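Local coordinates for prefoldin beta subunit 2 (Thermococcus sp., PDB 3AEI), which probably acts as a subunit of the prefoldin co-chaperone, which holds unfolded proteins and passes them to a group II chaperonin, at residues 15-20 with 82-87; 7-12 with 89-94. All blocks are in the same frame, centred on the assembly; numbering follows the deposited sequence.

Overall arrangement
Both contacts join the same two elements, helix 2-37 and helix 59-93, which run antiparallel as the coiled coil of a prefoldin beta subunit, and their centres lie about 11 Å apart. Contact 1 (15-20 with 82-87) sits nearer the middle of the chain and is partly buried; its centre pairs isoleucine packing with a carboxylate held by arginine. Contact 2 (7-12 with 89-94) is a surface contact by the chain ends, about 24 Å from the chain centre; between its two segments there is leucine packing and van der Waals touches, and Arg5 adds a salt bridge to Glu90. The two are continuous: Ile87 of contact 1 packs on Leu9 and Glu12 of contact 2, and Arg83 forms a salt bridge with Glu12.

Contact 1 of 2, residues 15-20 with 82-87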
loop_
_atom_site.group_PDB
_atom_site.type_symbol
_atom_site.label_atom_id
_atom_site.label_comp_id
_atom_site.label_asym_id
_atom_site.label_seq_id
_atom_site.Cartn_x
_atom_site.Cartn_y
_atom_site.Cartn_z
ATOM N N GLN A 15 13.274 12.087 -8.145
ATOM C CA GLN A 15 11.882 12.130 -7.748
ATOM C C GLN A 15 10.973 11.922 -8.932
ATOM O O GLN A 15 9.944 11.238 -8.808
ATOM C CB GLN A 15 11.590 13.436 -7.009
ATOM C CG GLN A 15 12.414 13.556 -5.730
ATOM C CD GLN A 15 12.095 14.809 -4.937
ATOM O OE1 GLN A 15 11.521 15.755 -5.469
ATOM N NE2 GLN A 15 12.497 14.831 -3.664
ATOM N N ILE A 16 11.359 12.482 -10.079
ATOM C CA ILE A 16 10.580 12.309 -11.306
ATOM C C ILE A 16 10.627 10.853 -11.754
ATOM O O ILE A 16 9.604 10.288 -12.146
ATOM C CB ILE A 16 11.143 13.142 -12.435
ATOM C CG1 ILE A 16 10.949 14.621 -12.113
ATOM C CG2 ILE A 16 10.441 12.806 -13.728
ATOM C CD1 ILE A 16 11.789 15.505 -13.025
ATOM N N ARG A 17 11.816 10.253 -11.718
ATOM C CA ARG A 17 11.961 8.861 -12.120
ATOM C C ARG A 17 11.106 7.956 -11.253
ATOM O O ARG A 17 10.503 7.011 -11.754
ATOM C CB ARG A 17 13.438 8.397 -12.011
ATOM C CG ARG A 17 14.332 8.816 -13.168
ATOM C CD ARG A 17 15.788 8.500 -12.861
ATOM N NE ARG A 17 15.995 7.073 -12.633
ATOM C CZ ARG A 17 16.187 6.188 -13.610
ATOM N NH1 ARG A 17 16.201 6.589 -14.877
ATOM N NH2 ARG A 17 16.367 4.907 -13.326
ATOM N N THR A 18 11.062 8.227 -9.943
ATOM C CA THR A 18 10.289 7.388 -9.020
ATOM C C THR A 18 8.812 7.470 -9.358
ATOM O O THR A 18 8.134 6.452 -9.397
ATOM C CB THR A 18 10.546 7.800 -7.551
ATOM O OG1 THR A 18 11.863 7.370 -7.214
ATOM C CG2 THR A 18 9.577 7.165 -6.592
ATOM N N LEU A 19 8.318 8.671 -9.649
ATOM C CA LEU A 19 6.889 8.805 -10.019
ATOM C C LEU A 19 6.613 8.085 -11.338
ATOM O O LEU A 19 5.615 7.374 -11.494
ATOM C CB LEU A 19 6.527 10.280 -10.217
ATOM C CG LEU A 19 5.697 11.053 -9.194
ATOM C CD1 LEU A 19 5.834 10.481 -7.824
ATOM C CD2 LEU A 19 6.134 12.521 -9.239
ATOM N N ARG A 20 7.510 8.276 -12.291
ATOM C CA ARG A 20 7.352 7.677 -13.591
ATOM C C ARG A 20 7.355 6.156 -13.541
ATOM O O ARG A 20 6.541 5.493 -14.201
ATOM C CB ARG A 20 8.449 8.179 -14.528
ATOM C CG ARG A 20 8.211 7.809 -15.980
ATOM C CD ARG A 20 9.099 6.656 -16.373
ATOM N NE ARG A 20 10.529 6.979 -16.234
ATOM C CZ ARG A 20 11.503 6.062 -16.115
ATOM N NH1 ARG A 20 11.228 4.759 -16.122
ATOM N NH2 ARG A 20 12.766 6.449 -15.962
ATOM N N LYS A 82 9.944 13.496 -20.581
ATOM C CA LYS A 82 10.489 14.666 -21.250
ATOM C C LYS A 82 11.190 15.565 -20.208
ATOM O O LYS A 82 12.227 16.164 -20.520
ATOM C CB LYS A 82 9.377 15.369 -22.046
ATOM C CG LYS A 82 9.373 16.858 -21.978
ATOM C CD LYS A 82 8.755 17.290 -20.669
ATOM C CE LYS A 82 7.240 17.181 -20.660
ATOM N NZ LYS A 82 6.708 17.694 -19.368
ATOM N N ARG A 83 10.661 15.637 -18.981
ATOM C CA ARG A 83 11.310 16.420 -17.915
ATOM C C ARG A 83 12.632 15.729 -17.540
ATOM O O ARG A 83 13.630 16.406 -17.276
ATOM C CB ARG A 83 10.428 16.540 -16.653
ATOM C CG ARG A 83 9.312 17.615 -16.688
ATOM C CD ARG A 83 8.470 17.676 -15.363
ATOM N NE ARG A 83 9.247 18.143 -14.210
ATOM C CZ ARG A 83 8.900 17.983 -12.933
ATOM N NH1 ARG A 83 7.772 17.361 -12.617
ATOM N NH2 ARG A 83 9.696 18.434 -11.964
ATOM N N GLU A 84 12.651 14.395 -17.522
ATOM C CA GLU A 84 13.892 13.664 -17.186
ATOM C C GLU A 84 14.934 13.955 -18.263
ATOM O O GLU A 84 16.124 14.047 -17.989
ATOM C CB GLU A 84 13.679 12.148 -17.170
ATOM C CG GLU A 84 12.739 11.636 -16.117
ATOM C CD GLU A 84 12.479 10.141 -16.250
ATOM O OE1 GLU A 84 13.434 9.384 -16.560
ATOM O OE2 GLU A 84 11.315 9.714 -16.033
ATOM N N LYS A 85 14.459 14.059 -19.501
ATOM C CA LYS A 85 15.307 14.314 -20.657
ATOM C C LYS A 85 16.023 15.647 -20.491
ATOM O O LYS A 85 17.251 15.735 -20.630
ATOM C CB LYS A 85 14.431 14.332 -21.915
ATOM C CG LYS A 85 15.136 14.691 -23.216
ATOM C CD LYS A 85 16.051 13.580 -23.702
ATOM C CE LYS A 85 16.203 13.614 -25.229
ATOM N NZ LYS A 85 16.635 14.947 -25.753
ATOM N N GLU A 86 15.254 16.674 -20.163
ATOM C CA GLU A 86 15.807 18.018 -19.971
ATOM C C GLU A 86 16.888 18.033 -18.888
ATOM O O GLU A 86 17.981 18.592 -19.079
ATOM C CB GLU A 86 14.698 18.987 -19.577
ATOM C CG GLU A 86 13.625 19.132 -20.641
ATOM C CD GLU A 86 12.357 19.799 -20.128
ATOM O OE1 GLU A 86 11.481 20.110 -20.963
ATOM O OE2 GLU A 86 12.228 20.007 -18.899
ATOM N N ILE A 87 16.570 17.435 -17.745
ATOM C CA ILE A 87 17.505 17.390 -16.628
ATOM C C ILE A 87 18.775 16.621 -17.000
ATOM O O ILE A 87 19.897 17.079 -16.711
ATOM C CB ILE A 87 16.855 16.752 -15.375
ATOM C CG1 ILE A 87 15.690 17.613 -14.893
ATOM C CG2 ILE A 87 17.902 16.586 -14.257
ATOM C CD1 ILE A 87 14.800 16.892 -13.847
HETATM O O HOH W 1 16.069 9.081 -15.948
#
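Ile16 and Glu84 face each other at the closest backbone approach, their CA atoms 6.9 Å apart, where the two antiparallel helices of the prefoldin coiled coil pass with axes 9.9 Å apart. The apolar part centres on Ile16. Its CD1 meets CD1 of Ile87 tip to tip at 3.4 Å, tighter than usual for two methyls, while CG2, anti to the backbone N, lies against the CG of Glu84. The same CD1 also sits over one face of the Arg83 guanidinium, offset toward its rim; the polar end of Arg83 turns to Glu12.

The charged part centres on Glu84, whose chain runs extended beyond CG (chi2 175°) and carries the carboxylate across to helix 2-37. Arg20 grips it side-on: NE donates to OE2 at 2.9 Å, almost straight at 174°, and NH2 donates to OE1 at 3.1 Å. Both oxygens use their syn lone pairs, and the guanidinium and carboxylate planes are nearly coplanar, 21° apart. Arg20 NH1 forms a salt bridge with Glu24. A water accepts from Arg17 NH1 and donates to Glu84 OE1, linking them where these atoms stay 4.3 Å apart.

Replacing Arg20 with alanine would probably leave Glu84 relying on the water bridged to Arg17 and cost Glu24 its mate. The carboxylate of the largely buried Glu84 is met within the interface, and the two-nitrogen grip would probably favour its ionised form.

Contact 2 of 2, residues 7-12 with 89-94; sequences YELQLE and EELSKL
Leu9 reaches from helix 2-37 toward Glu90 and Leu91 on helix 59-93 and toward Leu94 beyond them, near both ends of the chain. Its CB meets CD2 of Leu91 at 3.8 Å, and at this level the backbones also come closest, with the CA atoms of Leu9 and Leu91 7.1 Å apart. A chi1 of -75° sets CG anti to the carbonyl carbon, beside the backbone N, and sends the two methyls toward helix 59-93, between Glu90 and Leu94. CD1 touches CD1 of Leu94 at 3.8 Å, the two side chains crossing at a slant, and also borders Glu90. CD2 packs against the carboxylate of Glu90, coming within 3.6 Å of OE1, with the two side chains at about a right angle; the charge of that carboxylate is paired with Arg5, one turn before Leu9 on helix 2-37.

Beside this, the aliphatic CG of Gln10 rests on the fork of Leu91, 4.1 Å from CD1, the two side chains again crossing at about a right angle. Leu91 also packs on Ala6, and Leu94 on Glu2 and Arg5, while Leu9 also packs on Ile87.

The helix axes here approach to 10.2 Å at 160°, the antiparallel pairing of a prefoldin coiled coil. Cohesion between these two segments therefore rests on leucine packing, bordered by the carboxylate of Glu90 and the CG methylene of Gln10, with the ionic link to Arg5 at its margin.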
loop_
_atom_site.group_PDB
_atom_site.type_symbol
_atom_site.label_atom_id
_atom_site.label_comp_id
_atom_site.label_asym_id
_atom_site.label_seq_id
_atom_site.Cartn_x
_atom_site.Cartn_y
_atom_site.Cartn_z
ATOM N N TYR A 7 23.766 18.237 -7.706
ATOM C CA TYR A 7 23.070 17.418 -6.703
ATOM C C TYR A 7 21.578 17.728 -6.719
ATOM O O TYR A 7 20.737 16.834 -6.631
ATOM C CB TYR A 7 23.637 17.686 -5.310
ATOM C CG TYR A 7 22.897 16.961 -4.216
ATOM C CD1 TYR A 7 23.098 15.604 -3.990
ATOM C CD2 TYR A 7 22.032 17.652 -3.382
ATOM C CE1 TYR A 7 22.459 14.958 -2.946
ATOM C CE2 TYR A 7 21.393 17.025 -2.348
ATOM C CZ TYR A 7 21.607 15.685 -2.129
ATOM O OH TYR A 7 20.957 15.087 -1.079
ATOM N N GLU A 8 21.245 19.004 -6.830
ATOM C CA GLU A 8 19.842 19.400 -6.860
ATOM C C GLU A 8 19.141 18.953 -8.138
ATOM O O GLU A 8 17.940 18.679 -8.126
ATOM C CB GLU A 8 19.723 20.903 -6.657
ATOM C CG GLU A 8 20.260 21.311 -5.298
ATOM C CD GLU A 8 20.037 22.762 -4.992
ATOM O OE1 GLU A 8 20.516 23.224 -3.936
ATOM O OE2 GLU A 8 19.379 23.438 -5.807
ATOM N N LEU A 9 19.873 18.876 -9.245
ATOM C CA LEU A 9 19.262 18.380 -10.472
ATOM C C LEU A 9 19.078 16.874 -10.299
ATOM O O LEU A 9 18.072 16.311 -10.732
ATOM C CB LEU A 9 20.119 18.680 -11.697
ATOM C CG LEU A 9 20.123 20.135 -12.186
ATOM C CD1 LEU A 9 21.261 20.367 -13.172
ATOM C CD2 LEU A 9 18.804 20.472 -12.827
ATOM N N GLN A 10 20.033 16.225 -9.658
ATOM C CA GLN A 10 19.941 14.800 -9.425
ATOM C C GLN A 10 18.792 14.446 -8.497
ATOM O O GLN A 10 18.139 13.413 -8.681
ATOM C CB GLN A 10 21.259 14.280 -8.846
ATOM C CG GLN A 10 22.371 14.366 -9.825
ATOM C CD GLN A 10 23.726 14.137 -9.159
ATOM O OE1 GLN A 10 23.872 14.312 -7.944
ATOM N NE2 GLN A 10 24.721 13.755 -9.955
ATOM N N LEU A 11 18.559 15.301 -7.502
ATOM C CA LEU A 11 17.469 15.069 -6.556
ATOM C C LEU A 11 16.133 15.159 -7.306
ATOM O O LEU A 11 15.239 14.345 -7.092
ATOM C CB LEU A 11 17.479 16.132 -5.471
ATOM C CG LEU A 11 17.212 15.712 -4.028
ATOM C CD1 LEU A 11 16.470 16.862 -3.352
ATOM C CD2 LEU A 11 16.390 14.422 -3.949
ATOM N N GLU A 12 16.016 16.147 -8.184
ATOM C CA GLU A 12 14.790 16.337 -8.950
ATOM C C GLU A 12 14.578 15.182 -9.909
ATOM O O GLU A 12 13.461 14.669 -10.051
ATOM C CB GLU A 12 14.852 17.643 -9.737
ATOM C CG GLU A 12 13.525 17.996 -10.369
ATOM C CD GLU A 12 13.601 19.232 -11.232
ATOM O OE1 GLU A 12 14.662 19.895 -11.225
ATOM O OE2 GLU A 12 12.597 19.536 -11.918
ATOM N N GLU A 89 20.111 16.387 -19.750
ATOM C CA GLU A 89 20.884 17.239 -20.640
ATOM C C GLU A 89 21.605 18.322 -19.840
ATOM O O GLU A 89 22.760 18.642 -20.127
ATOM C CB GLU A 89 19.979 17.881 -21.696
ATOM C CG GLU A 89 19.212 16.881 -22.545
ATOM C CD GLU A 89 18.342 17.546 -23.603
ATOM O OE1 GLU A 89 17.781 18.628 -23.315
ATOM O OE2 GLU A 89 18.207 16.980 -24.715
ATOM N N GLU A 90 20.938 18.891 -18.842
ATOM C CA GLU A 90 21.585 19.925 -18.034
ATOM C C GLU A 90 22.773 19.299 -17.324
ATOM O O GLU A 90 23.867 19.862 -17.292
ATOM C CB GLU A 90 20.646 20.498 -16.979
ATOM C CG GLU A 90 19.565 21.417 -17.486
ATOM C CD GLU A 90 18.771 22.046 -16.347
ATOM O OE1 GLU A 90 19.375 22.757 -15.513
ATOM O OE2 GLU A 90 17.544 21.824 -16.281
ATOM N N LEU A 91 22.545 18.130 -16.741
ATOM C CA LEU A 91 23.604 17.437 -16.032
ATOM C C LEU A 91 24.783 17.195 -16.964
ATOM O O LEU A 91 25.933 17.257 -16.541
ATOM C CB LEU A 91 23.093 16.105 -15.466
ATOM C CG LEU A 91 22.250 16.300 -14.197
ATOM C CD1 LEU A 91 21.550 15.016 -13.791
ATOM C CD2 LEU A 91 23.147 16.780 -13.086
ATOM N N SER A 92 24.495 16.945 -18.239
ATOM C CA SER A 92 25.555 16.685 -19.209
ATOM C C SER A 92 26.349 17.955 -19.533
ATOM O O SER A 92 27.573 17.910 -19.668
ATOM C CB SER A 92 24.952 16.086 -20.483
ATOM O OG SER A 92 25.849 15.161 -21.060
ATOM N N LYS A 93 25.657 19.085 -19.647
ATOM C CA LYS A 93 26.308 20.359 -19.940
ATOM C C LYS A 93 27.221 20.849 -18.807
ATOM O O LYS A 93 28.111 21.663 -19.037
ATOM C CB LYS A 93 25.257 21.435 -20.232
ATOM C CG LYS A 93 24.431 21.176 -21.476
ATOM C CD LYS A 93 23.256 22.147 -21.589
ATOM C CE LYS A 93 22.382 21.831 -22.803
ATOM N NZ LYS A 93 21.160 22.682 -22.852
ATOM N N LEU A 94 27.004 20.360 -17.589
ATOM C CA LEU A 94 27.805 20.784 -16.439
ATOM C C LEU A 94 29.175 20.096 -16.336
ATOM O O LEU A 94 29.289 18.865 -16.357
ATOM C CB LEU A 94 27.007 20.569 -15.143
ATOM C CG LEU A 94 25.859 21.551 -14.860
ATOM C CD1 LEU A 94 24.993 21.059 -13.709
ATOM C CD2 LEU A 94 26.438 22.920 -14.525
#